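Local coordinates for protein serpin-12 (Manduca sexta, PDB 6CJ7) that probably inhibits serine proteases as a member of the serpin family and controls the prophenoloxidase activation system of larval hemolymph, at residues T126-P131 and G161-V166; T186-F191 and K198-F203; S250-E255 and L360-D365. One frame throughout, in Å; residues are numbered along the deposited sequence.

Interaction 1 of 3, residues T126-P131 and G161-V166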
ATOM      1  N   THR A 126      21.467 -12.516   7.022  1.00 28.79           N
ATOM      2  CA  THR A 126      22.075 -11.198   6.867  1.00 29.31           C
ATOM      3  C   THR A 126      23.039 -10.939   8.014  1.00 31.44           C
ATOM      4  O   THR A 126      22.684 -11.143   9.178  1.00 29.87           O
ATOM      5  CB  THR A 126      20.993 -10.109   6.839  1.00 28.59           C
ATOM      6  OG1 THR A 126      20.076 -10.377   5.772  1.00 27.94           O
ATOM      7  CG2 THR A 126      21.615  -8.726   6.645  1.00 28.86           C
ATOM      8  N   TYR A 127      24.251 -10.485   7.698  1.00 25.35           N
ATOM      9  CA  TYR A 127      25.188 -10.058   8.731  1.00 27.73           C
ATOM     10  C   TYR A 127      25.018  -8.558   8.933  1.00 29.89           C
ATOM     11  O   TYR A 127      25.165  -7.780   7.982  1.00 30.99           O
ATOM     12  CB  TYR A 127      26.639 -10.397   8.371  1.00 31.39           C
ATOM     13  CG  TYR A 127      27.656  -9.962   9.418  1.00 30.22           C
ATOM     14  CD1 TYR A 127      27.653 -10.510  10.699  1.00 30.04           C
ATOM     15  CD2 TYR A 127      28.625  -9.007   9.126  1.00 31.74           C
ATOM     16  CE1 TYR A 127      28.570 -10.118  11.651  1.00 32.20           C
ATOM     17  CE2 TYR A 127      29.556  -8.607  10.084  1.00 32.13           C
ATOM     18  CZ  TYR A 127      29.523  -9.169  11.344  1.00 36.74           C
ATOM     19  OH  TYR A 127      30.444  -8.779  12.306  1.00 40.14           O
ATOM     20  N   PHE A 128      24.689  -8.159  10.162  1.00 25.72           N
ATOM     21  CA  PHE A 128      24.464  -6.757  10.488  1.00 24.46           C
ATOM     22  C   PHE A 128      25.657  -6.103  11.177  1.00 28.39           C
ATOM     23  O   PHE A 128      25.581  -4.917  11.522  1.00 27.57           O
ATOM     24  CB  PHE A 128      23.210  -6.610  11.369  1.00 21.29           C
ATOM     25  CG  PHE A 128      21.918  -6.944  10.662  1.00 22.19           C
ATOM     26  CD1 PHE A 128      21.368  -6.059   9.740  1.00 20.99           C
ATOM     27  CD2 PHE A 128      21.243  -8.125  10.925  1.00 24.26           C
ATOM     28  CE1 PHE A 128      20.173  -6.362   9.087  1.00 22.04           C
ATOM     29  CE2 PHE A 128      20.050  -8.431  10.275  1.00 23.81           C
ATOM     30  CZ  PHE A 128      19.515  -7.545   9.353  1.00 22.89           C
ATOM     31  N   GLY A 129      26.755  -6.839  11.383  1.00 29.26           N
ATOM     32  CA  GLY A 129      27.916  -6.298  12.071  1.00 31.63           C
ATOM     33  C   GLY A 129      28.610  -5.170  11.338  1.00 34.57           C
ATOM     34  O   GLY A 129      29.320  -4.384  11.971  1.00 32.11           O
ATOM     35  N   LYS A 130      28.443  -5.087  10.016  1.00 30.33           N
ATOM     36  CA  LYS A 130      28.855  -3.927   9.230  1.00 27.16           C
ATOM     37  C   LYS A 130      27.574  -3.234   8.790  1.00 28.20           C
ATOM     38  O   LYS A 130      27.001  -3.579   7.739  1.00 26.00           O
ATOM     39  CB  LYS A 130      29.715  -4.303   8.021  1.00 27.64           C
ATOM     40  CG  LYS A 130      31.110  -4.811   8.371  1.00 27.65           C
ATOM     41  CD  LYS A 130      31.899  -5.203   7.126  1.00 36.34           C
ATOM     42  CE  LYS A 130      33.302  -5.691   7.458  1.00 39.06           C
ATOM     43  NZ  LYS A 130      34.213  -4.666   8.023  1.00 43.07           N
ATOM     44  N   PRO A 131      27.081  -2.262   9.566  1.00 30.54           N
ATOM     45  CA  PRO A 131      25.736  -1.718   9.296  1.00 29.31           C
ATOM     46  C   PRO A 131      25.615  -1.011   7.961  1.00 26.31           C
ATOM     47  O   PRO A 131      24.572  -1.143   7.316  1.00 27.26           O
ATOM     48  CB  PRO A 131      25.515  -0.742  10.465  1.00 34.90           C
ATOM     49  CG  PRO A 131      26.451  -1.192  11.539  1.00 36.32           C
ATOM     50  CD  PRO A 131      27.648  -1.769  10.832  1.00 33.00           C
ATOM     51  N   GLY A 161      25.269  -4.569  15.210  1.00 34.96           N
ATOM     52  CA  GLY A 161      25.494  -5.983  15.448  1.00 35.52           C
ATOM     53  C   GLY A 161      24.418  -6.636  16.290  1.00 37.62           C
ATOM     54  O   GLY A 161      24.304  -7.867  16.296  1.00 42.43           O
ATOM     55  N   ASN A 162      23.621  -5.842  16.998  1.00 37.51           N
ATOM     56  CA  ASN A 162      22.546  -6.371  17.823  1.00 38.50           C
ATOM     57  C   ASN A 162      21.208  -6.437  17.094  1.00 30.65           C
ATOM     58  O   ASN A 162      20.237  -6.939  17.668  1.00 32.99           O
ATOM     59  CB  ASN A 162      22.416  -5.538  19.100  1.00 43.87           C
ATOM     60  CG  ASN A 162      23.516  -5.850  20.109  1.00 57.56           C
ATOM     61  OD1 ASN A 162      23.739  -7.010  20.464  1.00 64.06           O
ATOM     62  ND2 ASN A 162      24.218  -4.818  20.563  1.00 60.36           N
ATOM     63  N   THR A 163      21.134  -5.950  15.853  1.00 27.59           N
ATOM     64  CA  THR A 163      19.936  -6.117  15.037  1.00 21.76           C
ATOM     65  C   THR A 163      19.649  -7.592  14.821  1.00 22.25           C
ATOM     66  O   THR A 163      20.552  -8.369  14.500  1.00 25.60           O
ATOM     67  CB  THR A 163      20.120  -5.421  13.686  1.00 22.59           C
ATOM     68  OG1 THR A 163      20.358  -4.031  13.926  1.00 25.86           O
ATOM     69  CG2 THR A 163      18.890  -5.603  12.779  1.00 22.88           C
ATOM     70  N   GLN A 164      18.387  -7.974  14.996  1.00 20.88           N
ATOM     71  CA  GLN A 164      17.979  -9.364  14.841  1.00 22.83           C
ATOM     72  C   GLN A 164      17.216  -9.616  13.553  1.00 19.61           C
ATOM     73  O   GLN A 164      17.454 -10.627  12.883  1.00 20.52           O
ATOM     74  CB  GLN A 164      17.127  -9.806  16.036  1.00 20.89           C
ATOM     75  CG  GLN A 164      17.904  -9.713  17.338  1.00 21.60           C
ATOM     76  CD  GLN A 164      17.306 -10.538  18.442  1.00 28.50           C
ATOM     77  OE1 GLN A 164      17.929 -10.709  19.498  1.00 34.98           O
ATOM     78  NE2 GLN A 164      16.106 -11.052  18.222  1.00 26.29           N
ATOM     79  N   MET A 165      16.308  -8.716  13.170  1.00 20.72           N
ATOM     80  CA  MET A 165      15.422  -8.998  12.052  1.00 21.38           C
ATOM     81  C   MET A 165      14.929  -7.684  11.469  1.00 20.94           C
ATOM     82  O   MET A 165      14.400  -6.847  12.202  1.00 21.41           O
ATOM     83  CB  MET A 165      14.229  -9.863  12.495  1.00 25.16           C
ATOM     84  CG  MET A 165      13.459 -10.452  11.346  1.00 27.71           C
ATOM     85  SD  MET A 165      11.926 -11.238  11.906  1.00 37.98           S
ATOM     86  CE  MET A 165      12.371 -11.902  13.485  1.00 25.25           C
ATOM     87  N   VAL A 166      15.085  -7.518  10.162  1.00 19.39           N
ATOM     88  CA  VAL A 166      14.583  -6.353   9.446  1.00 20.54           C
ATOM     89  C   VAL A 166      13.562  -6.850   8.436  1.00 21.54           C
ATOM     90  O   VAL A 166      13.902  -7.614   7.523  1.00 19.56           O
ATOM     91  CB  VAL A 166      15.710  -5.585   8.744  1.00 21.18           C
ATOM     92  CG1 VAL A 166      15.115  -4.437   7.905  1.00 21.44           C
ATOM     93  CG2 VAL A 166      16.701  -5.050   9.755  1.00 23.62           C
TER

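Interaction 2 of 3, residues T186-F191 and K198-F203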
ATOM      1  N   THR A 186      -3.975  18.235 -21.183  1.00 28.52           N
ATOM      2  CA  THR A 186      -3.542  18.489 -19.813  1.00 27.67           C
ATOM      3  C   THR A 186      -3.283  19.973 -19.641  1.00 32.53           C
ATOM      4  O   THR A 186      -2.602  20.586 -20.464  1.00 34.18           O
ATOM      5  CB  THR A 186      -2.281  17.697 -19.495  1.00 26.78           C
ATOM      6  OG1 THR A 186      -2.581  16.298 -19.603  1.00 27.76           O
ATOM      7  CG2 THR A 186      -1.794  17.977 -18.071  1.00 28.53           C
ATOM      8  N   GLN A 187      -3.819  20.550 -18.572  1.00 28.51           N
ATOM      9  CA  GLN A 187      -3.798  21.998 -18.405  1.00 29.64           C
ATOM     10  C   GLN A 187      -3.368  22.373 -16.995  1.00 29.20           C
ATOM     11  O   GLN A 187      -3.676  21.680 -16.025  1.00 28.76           O
ATOM     12  CB  GLN A 187      -5.180  22.621 -18.676  1.00 32.40           C
ATOM     13  CG  GLN A 187      -5.719  22.513 -20.113  1.00 31.44           C
ATOM     14  CD  GLN A 187      -4.792  23.055 -21.188  1.00 39.87           C
ATOM     15  OE1 GLN A 187      -3.942  23.919 -20.949  1.00 41.15           O
ATOM     16  NE2 GLN A 187      -4.954  22.529 -22.400  1.00 44.55           N
ATOM     17  N   LYS A 188      -2.695  23.513 -16.885  1.00 30.17           N
ATOM     18  CA  LYS A 188      -2.319  24.055 -15.586  1.00 32.50           C
ATOM     19  C   LYS A 188      -3.477  24.872 -15.030  1.00 30.86           C
ATOM     20  O   LYS A 188      -3.908  25.853 -15.650  1.00 32.18           O
ATOM     21  CB  LYS A 188      -1.053  24.901 -15.697  1.00 38.01           C
ATOM     22  CG  LYS A 188       0.203  24.037 -15.707  1.00 53.60           C
ATOM     23  CD  LYS A 188       1.458  24.846 -15.955  1.00 58.30           C
ATOM     24  CE  LYS A 188       2.651  24.223 -15.241  1.00 60.38           C
ATOM     25  NZ  LYS A 188       2.917  22.827 -15.662  1.00 58.97           N
ATOM     26  N   ARG A 189      -3.990  24.448 -13.877  1.00 31.81           N
ATOM     27  CA  ARG A 189      -5.100  25.092 -13.189  1.00 34.75           C
ATOM     28  C   ARG A 189      -4.758  25.134 -11.709  1.00 33.09           C
ATOM     29  O   ARG A 189      -3.866  24.424 -11.253  1.00 29.52           O
ATOM     30  CB  ARG A 189      -6.421  24.329 -13.406  1.00 34.78           C
ATOM     31  CG  ARG A 189      -6.710  23.949 -14.844  1.00 35.56           C
ATOM     32  CD  ARG A 189      -8.037  23.214 -14.955  1.00 39.07           C
ATOM     33  NE  ARG A 189      -8.317  22.773 -16.319  1.00 40.31           N
ATOM     34  CZ  ARG A 189      -9.062  23.462 -17.177  1.00 40.31           C
ATOM     35  NH1 ARG A 189      -9.596  24.619 -16.804  1.00 44.96           N
ATOM     36  NH2 ARG A 189      -9.268  22.995 -18.406  1.00 41.85           N
ATOM     37  N   ASN A 190      -5.476  25.952 -10.948  1.00 32.45           N
ATOM     38  CA  ASN A 190      -5.196  26.009  -9.522  1.00 33.67           C
ATOM     39  C   ASN A 190      -5.811  24.832  -8.771  1.00 32.49           C
ATOM     40  O   ASN A 190      -6.943  24.416  -9.030  1.00 36.99           O
ATOM     41  CB  ASN A 190      -5.680  27.321  -8.923  1.00 38.34           C
ATOM     42  CG  ASN A 190      -4.608  28.395  -8.969  1.00 48.74           C
ATOM     43  OD1 ASN A 190      -3.415  28.103  -8.864  1.00 50.58           O
ATOM     44  ND2 ASN A 190      -5.023  29.630  -9.150  1.00 48.85           N
ATOM     45  N   PHE A 191      -5.026  24.284  -7.853  1.00 29.55           N
ATOM     46  CA  PHE A 191      -5.470  23.314  -6.867  1.00 28.71           C
ATOM     47  C   PHE A 191      -5.511  24.045  -5.529  1.00 34.34           C
ATOM     48  O   PHE A 191      -4.566  24.765  -5.195  1.00 33.63           O
ATOM     49  CB  PHE A 191      -4.493  22.139  -6.825  1.00 33.35           C
ATOM     50  CG  PHE A 191      -4.876  21.043  -5.874  1.00 28.43           C
ATOM     51  CD1 PHE A 191      -4.624  21.152  -4.518  1.00 26.49           C
ATOM     52  CD2 PHE A 191      -5.462  19.881  -6.350  1.00 25.83           C
ATOM     53  CE1 PHE A 191      -4.965  20.116  -3.648  1.00 25.80           C
ATOM     54  CE2 PHE A 191      -5.812  18.859  -5.495  1.00 24.70           C
ATOM     55  CZ  PHE A 191      -5.559  18.967  -4.137  1.00 24.90           C
ATOM     56  N   LYS A 198      -3.424  28.335  -2.711  1.00 39.29           N
ATOM     57  CA  LYS A 198      -3.575  27.928  -4.105  1.00 38.74           C
ATOM     58  C   LYS A 198      -2.222  27.537  -4.689  1.00 37.62           C
ATOM     59  O   LYS A 198      -1.225  28.237  -4.479  1.00 38.40           O
ATOM     60  CB  LYS A 198      -4.172  29.058  -4.957  1.00 43.73           C
ATOM     61  CG  LYS A 198      -5.598  29.485  -4.632  1.00 51.13           C
ATOM     62  CD  LYS A 198      -5.955  30.804  -5.349  1.00 48.72           C
ATOM     63  CE  LYS A 198      -6.659  30.565  -6.699  1.00 50.27           C
ATOM     64  NZ  LYS A 198      -6.823  31.793  -7.576  1.00 49.51           N
ATOM     65  N   LYS A 199      -2.197  26.436  -5.441  1.00 35.87           N
ATOM     66  CA  LYS A 199      -0.995  25.956  -6.120  1.00 35.84           C
ATOM     67  C   LYS A 199      -1.340  25.468  -7.521  1.00 34.99           C
ATOM     68  O   LYS A 199      -2.315  24.726  -7.702  1.00 38.05           O
ATOM     69  CB  LYS A 199      -0.333  24.797  -5.363  1.00 32.41           C
ATOM     70  CG  LYS A 199       0.533  25.183  -4.181  1.00 36.91           C
ATOM     71  CD  LYS A 199       1.524  24.044  -3.896  1.00 39.35           C
ATOM     72  CE  LYS A 199       2.312  24.251  -2.617  1.00 46.58           C
ATOM     73  NZ  LYS A 199       3.171  23.068  -2.326  1.00 43.75           N
ATOM     74  N   VAL A 200      -0.499  25.832  -8.492  1.00 34.82           N
ATOM     75  CA  VAL A 200      -0.661  25.345  -9.862  1.00 29.33           C
ATOM     76  C   VAL A 200      -0.379  23.854  -9.918  1.00 31.44           C
ATOM     77  O   VAL A 200       0.623  23.381  -9.367  1.00 37.29           O
ATOM     78  CB  VAL A 200       0.278  26.116 -10.798  1.00 36.19           C
ATOM     79  CG1 VAL A 200       0.418  25.402 -12.136  1.00 42.95           C
ATOM     80  CG2 VAL A 200      -0.237  27.520 -10.981  1.00 45.46           C
ATOM     81  N   ALA A 201      -1.262  23.108 -10.586  1.00 28.95           N
ATOM     82  CA  ALA A 201      -1.061  21.687 -10.829  1.00 27.62           C
ATOM     83  C   ALA A 201      -1.458  21.362 -12.266  1.00 30.97           C
ATOM     84  O   ALA A 201      -2.166  22.129 -12.935  1.00 27.79           O
ATOM     85  CB  ALA A 201      -1.862  20.811  -9.846  1.00 30.31           C
ATOM     86  N   SER A 202      -0.975  20.217 -12.743  1.00 29.29           N
ATOM     87  CA  SER A 202      -1.252  19.740 -14.097  1.00 27.52           C
ATOM     88  C   SER A 202      -2.455  18.805 -14.077  1.00 29.77           C
ATOM     89  O   SER A 202      -2.359  17.660 -13.624  1.00 31.88           O
ATOM     90  CB  SER A 202      -0.029  19.031 -14.675  1.00 30.47           C
ATOM     91  OG  SER A 202       1.020  19.952 -14.905  1.00 34.14           O
ATOM     92  N   PHE A 203      -3.580  19.275 -14.593  1.00 25.19           N
ATOM     93  CA  PHE A 203      -4.813  18.504 -14.603  1.00 25.10           C
ATOM     94  C   PHE A 203      -4.972  17.803 -15.946  1.00 24.59           C
ATOM     95  O   PHE A 203      -5.103  18.455 -16.990  1.00 25.36           O
ATOM     96  CB  PHE A 203      -6.013  19.400 -14.315  1.00 26.78           C
ATOM     97  CG  PHE A 203      -6.077  19.873 -12.893  1.00 25.38           C
ATOM     98  CD1 PHE A 203      -5.415  21.027 -12.497  1.00 27.59           C
ATOM     99  CD2 PHE A 203      -6.795  19.162 -11.951  1.00 28.06           C
ATOM    100  CE1 PHE A 203      -5.478  21.473 -11.191  1.00 29.34           C
ATOM    101  CE2 PHE A 203      -6.867  19.598 -10.652  1.00 28.60           C
ATOM    102  CZ  PHE A 203      -6.204  20.763 -10.267  1.00 31.41           C
TER

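Interaction 3 of 3, residues S250-E255 and L360-D365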
ATOM      1  N   SER A 250     -12.400   8.506   7.264  1.00 37.30           N
ATOM      2  CA  SER A 250     -12.792   7.792   8.477  1.00 42.67           C
ATOM      3  C   SER A 250     -14.048   6.953   8.261  1.00 43.05           C
ATOM      4  O   SER A 250     -14.159   5.840   8.793  1.00 46.75           O
ATOM      5  CB  SER A 250     -13.007   8.783   9.620  1.00 48.96           C
ATOM      6  OG  SER A 250     -11.780   9.358  10.025  1.00 53.34           O
ATOM      7  N   SER A 251     -14.999   7.460   7.475  1.00 41.19           N
ATOM      8  CA  SER A 251     -16.290   6.806   7.305  1.00 45.80           C
ATOM      9  C   SER A 251     -16.302   5.760   6.198  1.00 44.07           C
ATOM     10  O   SER A 251     -17.198   4.909   6.181  1.00 50.31           O
ATOM     11  CB  SER A 251     -17.376   7.849   7.010  1.00 53.38           C
ATOM     12  OG  SER A 251     -17.270   8.350   5.683  1.00 56.58           O
ATOM     13  N   LEU A 252     -15.336   5.798   5.286  1.00 34.48           N
ATOM     14  CA  LEU A 252     -15.391   4.993   4.069  1.00 33.13           C
ATOM     15  C   LEU A 252     -14.909   3.572   4.339  1.00 34.14           C
ATOM     16  O   LEU A 252     -13.738   3.363   4.670  1.00 36.90           O
ATOM     17  CB  LEU A 252     -14.542   5.647   2.981  1.00 34.14           C
ATOM     18  CG  LEU A 252     -14.545   4.974   1.611  1.00 35.98           C
ATOM     19  CD1 LEU A 252     -15.913   5.100   0.963  1.00 39.57           C
ATOM     20  CD2 LEU A 252     -13.463   5.576   0.720  1.00 34.91           C
ATOM     21  N   SER A 253     -15.799   2.595   4.174  1.00 31.26           N
ATOM     22  CA  SER A 253     -15.419   1.198   4.318  1.00 28.81           C
ATOM     23  C   SER A 253     -14.972   0.626   2.976  1.00 28.21           C
ATOM     24  O   SER A 253     -15.329   1.126   1.908  1.00 30.50           O
ATOM     25  CB  SER A 253     -16.576   0.371   4.878  1.00 31.23           C
ATOM     26  OG  SER A 253     -17.566   0.141   3.895  1.00 33.20           O
ATOM     27  N   MET A 254     -14.166  -0.437   3.041  1.00 29.47           N
ATOM     28  CA  MET A 254     -13.760  -1.105   1.810  1.00 28.24           C
ATOM     29  C   MET A 254     -14.903  -1.903   1.194  1.00 29.40           C
ATOM     30  O   MET A 254     -14.862  -2.191  -0.006  1.00 28.13           O
ATOM     31  CB  MET A 254     -12.550  -2.010   2.057  1.00 29.62           C
ATOM     32  CG  MET A 254     -11.250  -1.259   2.325  1.00 29.05           C
ATOM     33  SD  MET A 254     -10.830  -0.031   1.057  1.00 29.95           S
ATOM     34  CE  MET A 254     -11.172   1.497   1.930  1.00 30.64           C
ATOM     35  N   GLU A 255     -15.922  -2.254   1.983  1.00 27.11           N
ATOM     36  CA  GLU A 255     -17.137  -2.809   1.402  1.00 30.63           C
ATOM     37  C   GLU A 255     -17.846  -1.765   0.550  1.00 32.22           C
ATOM     38  O   GLU A 255     -18.368  -2.085  -0.525  1.00 32.87           O
ATOM     39  CB  GLU A 255     -18.057  -3.331   2.507  1.00 33.18           C
ATOM     40  CG  GLU A 255     -17.519  -4.569   3.241  1.00 45.58           C
ATOM     41  CD  GLU A 255     -16.311  -4.275   4.129  1.00 52.48           C
ATOM     42  OE1 GLU A 255     -16.214  -3.151   4.673  1.00 51.55           O
ATOM     43  OE2 GLU A 255     -15.453  -5.171   4.277  1.00 53.35           O
ATOM     44  N   LEU A 360      -9.189  11.392  -2.148  1.00 19.90           N
ATOM     45  CA  LEU A 360      -8.672  10.061  -1.858  1.00 19.08           C
ATOM     46  C   LEU A 360      -8.521   9.289  -3.159  1.00 21.72           C
ATOM     47  O   LEU A 360      -9.401   9.343  -4.023  1.00 22.51           O
ATOM     48  CB  LEU A 360      -9.623   9.280  -0.958  1.00 22.33           C
ATOM     49  CG  LEU A 360      -9.896   9.768   0.450  1.00 25.02           C
ATOM     50  CD1 LEU A 360     -10.744   8.704   1.136  1.00 30.93           C
ATOM     51  CD2 LEU A 360      -8.576   9.989   1.202  1.00 28.15           C
ATOM     52  N   ALA A 361      -7.419   8.562  -3.299  1.00 20.84           N
ATOM     53  CA  ALA A 361      -7.240   7.674  -4.439  1.00 20.46           C
ATOM     54  C   ALA A 361      -6.922   6.280  -3.928  1.00 18.18           C
ATOM     55  O   ALA A 361      -6.086   6.113  -3.040  1.00 19.73           O
ATOM     56  CB  ALA A 361      -6.126   8.174  -5.368  1.00 22.31           C
ATOM     57  N   ILE A 362      -7.577   5.275  -4.505  1.00 17.32           N
ATOM     58  CA  ILE A 362      -7.404   3.890  -4.087  1.00 18.61           C
ATOM     59  C   ILE A 362      -7.073   3.088  -5.328  1.00 18.82           C
ATOM     60  O   ILE A 362      -7.815   3.137  -6.312  1.00 20.18           O
ATOM     61  CB  ILE A 362      -8.663   3.338  -3.401  1.00 18.57           C
ATOM     62  CG1 ILE A 362      -8.951   4.133  -2.125  1.00 21.79           C
ATOM     63  CG2 ILE A 362      -8.493   1.845  -3.069  1.00 18.85           C
ATOM     64  CD1 ILE A 362     -10.233   3.747  -1.432  1.00 26.25           C
ATOM     65  N   LEU A 363      -5.940   2.393  -5.308  1.00 15.85           N
ATOM     66  CA  LEU A 363      -5.612   1.464  -6.379  1.00 16.22           C
ATOM     67  C   LEU A 363      -6.206   0.112  -6.022  1.00 18.03           C
ATOM     68  O   LEU A 363      -5.870  -0.462  -4.980  1.00 19.54           O
ATOM     69  CB  LEU A 363      -4.103   1.369  -6.591  1.00 17.33           C
ATOM     70  CG  LEU A 363      -3.752   0.408  -7.737  1.00 24.01           C
ATOM     71  CD1 LEU A 363      -4.100   1.043  -9.094  1.00 23.20           C
ATOM     72  CD2 LEU A 363      -2.280  -0.004  -7.662  1.00 28.66           C
ATOM     73  N   TRP A 364      -7.101  -0.383  -6.876  1.00 16.21           N
ATOM     74  CA  TRP A 364      -7.905  -1.559  -6.588  1.00 17.61           C
ATOM     75  C   TRP A 364      -7.480  -2.693  -7.510  1.00 17.28           C
ATOM     76  O   TRP A 364      -7.342  -2.490  -8.723  1.00 18.36           O
ATOM     77  CB  TRP A 364      -9.391  -1.226  -6.783  1.00 19.43           C
ATOM     78  CG  TRP A 364     -10.357  -2.246  -6.264  1.00 21.94           C
ATOM     79  CD1 TRP A 364     -11.045  -3.193  -6.990  1.00 19.39           C
ATOM     80  CD2 TRP A 364     -10.783  -2.393  -4.910  1.00 19.51           C
ATOM     81  NE1 TRP A 364     -11.856  -3.926  -6.156  1.00 24.63           N
ATOM     82  CE2 TRP A 364     -11.712  -3.454  -4.872  1.00 21.58           C
ATOM     83  CE3 TRP A 364     -10.459  -1.733  -3.715  1.00 19.88           C
ATOM     84  CZ2 TRP A 364     -12.323  -3.869  -3.685  1.00 20.23           C
ATOM     85  CZ3 TRP A 364     -11.073  -2.151  -2.541  1.00 20.97           C
ATOM     86  CH2 TRP A 364     -11.985  -3.197  -2.535  1.00 21.39           C
ATOM     87  N   ASP A 365      -7.250  -3.870  -6.931  1.00 17.10           N
ATOM     88  CA  ASP A 365      -7.058  -5.095  -7.705  1.00 16.94           C
ATOM     89  C   ASP A 365      -8.438  -5.647  -8.050  1.00 19.23           C
ATOM     90  O   ASP A 365      -9.191  -6.063  -7.162  1.00 20.17           O
ATOM     91  CB  ASP A 365      -6.205  -6.088  -6.913  1.00 17.38           C
ATOM     92  CG  ASP A 365      -5.788  -7.299  -7.744  1.00 19.78           C
ATOM     93  OD1 ASP A 365      -6.659  -7.925  -8.407  1.00 19.88           O
ATOM     94  OD2 ASP A 365      -4.580  -7.627  -7.755  1.00 22.15           O
TER

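Interaction 1 of 3, residues T126-P131 and G161-V166
F128 lays the face of its ring against T163. The methyl CG2 of T163 stands 3.7 Å from the ring centroid of F128 and only 2° off the ring normal, which makes it a centred CH-pi contact. Alongside it, nearer the CG end of the same face, T163 CB comes within 3.8 Å of F128 CG, and the two side chains cross at about a right angle. The far end of the ring reaches the start of strand 165-174, where CG2 of V166 lies 3.8 Å from F128 CE1 in an oblique approach. Next to the backbone of the second segment, F128 CD2 is 3.6 Å from the carbonyl O of T163. The CA atoms come nearest at two glycines, G129 CA and G161 CA being 4.2 Å apart.

The opposite face of the F128 ring is taken by its own segment: T126 CG2 lies 3.6 Å from the ring plane, nearer the margin than the middle. The phenyl group is thus held between two threonine methyls. T163 presents its methyl because CG2 is anti to its backbone N, while OG1 (chi1 -60°) is turned back beside that N and hydrogen-bonds to the backbone N of S160. T126 OG1 is likewise occupied, with the carbonyl of T124. Beyond them, F128 also touches F100 and S102 of strand 92-102, the strand that pairs with both 123-126 and 165-174.

The contact ties the connection between strand 123-126 and helix 131-145 to the entry of strand 165-174, in serpin terms probably the link from strand 1A to helix F and the head of strand 3A. Its chemistry is dispersion and CH-pi: the threonines spend their hydroxyls on nearby backbone and give the aromatic ring their methyls.

Interaction 2 of 3, residues T186-F191 and K198-F203
Strands 187-191 and 198-203 run antiparallel with a marked twist, 143° between their directions, and are joined by three reciprocal pairs of backbone hydrogen bonds, Q187 with F203, R189 with A201 and F191 with K199. The bonds are straight; F191 N to K199 O, for instance, measures 2.8 Å with 169° at the hydrogen. K188 faces S202 and N190 faces V200 in the non-hydrogen-bonded pairs between them, and CA of K188 adds a CH...O contact of 3.3 Å to A201 O.

F203 does most on the face it shares with R189 and F191. With CG beside its own backbone N (chi1 -71°), its ring leans across the partner strand, past R189 toward F191: CD1 is 3.6 Å from R189 CB, and the ring edge at CE1 lies 3.4 Å from R189 O, near the ring plane. Its CZ then comes to the edge of the F191 ring, 4.1 Å from F191 CD2, and the two side chains cross at about a right angle. A201 CB adds a small apolar contact, 4.2 Å from F191 CB. K199 sends its ammonium away to a salt bridge with D379, and R189 NH2 hydrogen-bonds to Q205. On the other face, the aliphatic chain of K188 crosses V200, its CG 3.8 Å from V200 CG1.

This hairpin is probably strands 4C and 3C of the serpin fold. Strand 187-192 lies along one side of strand 198-215, which also pairs with strand 265-282, S202 bonding to K274 there; F191 packs onto P358 and P380.

Interaction 3 of 3, residues S250-E255 and L360-D365
L252 and M254 set their side-chain ends on L360, I362 and W364, alternate residues of strand 359-365 that point to the same side. The aliphatic part centres on I362, whose CD1 is approached by two groups: CE of M254 at 4.2 Å, tip to tip, and CD2 of L252 at 4.3 Å. L252 CD2 also meets CD1 of L360 at 4.2 Å, the two leucine side chains running antiparallel alongside one another. V257 of helix 254-260 touches L252, I362 and W364.

Sulfur and aromatic groups meet at the other end. The bend at chi2 (-53°) brings SD of M254 to 4.2 Å from W364 CZ3, and chi3 (107°) then directs CE to I362, while M254 O is 4.0 Å from W364 CH2.

Polar groups serve the turn between the helices: S253 OG caps helix 254-260 at D256 N, and the carbonyl of L252 takes a hydrogen bond from K26 NZ.

These are probably helices G and H of the serpin fold, lying on sheet B at strand 4B. All five residues that touch are buried, and what holds the helix pair to the strand is dispersion between methyl, thioether and indole groups.

How the interactions relate
The three contacts follow one another along the chain, each closing before the next opens, and none touches another. Interaction 1 lies toward one end of the elongated molecule, at the end of sheet A where strand 165-174 begins, with its centre about 46 Å from that of interaction 2, the sheet C hairpin near the other end. Interaction 3 is the deepest, its centre about 12 Å from the middle of the chain, and lies about 25 Å from interaction 2 and 37 Å from interaction 1, centre to centre. Strand 165-174 is the strand just before 187-192. Together they sample the three sheets of the serpin fold, the framework from which these inhibitors present their reactive loop.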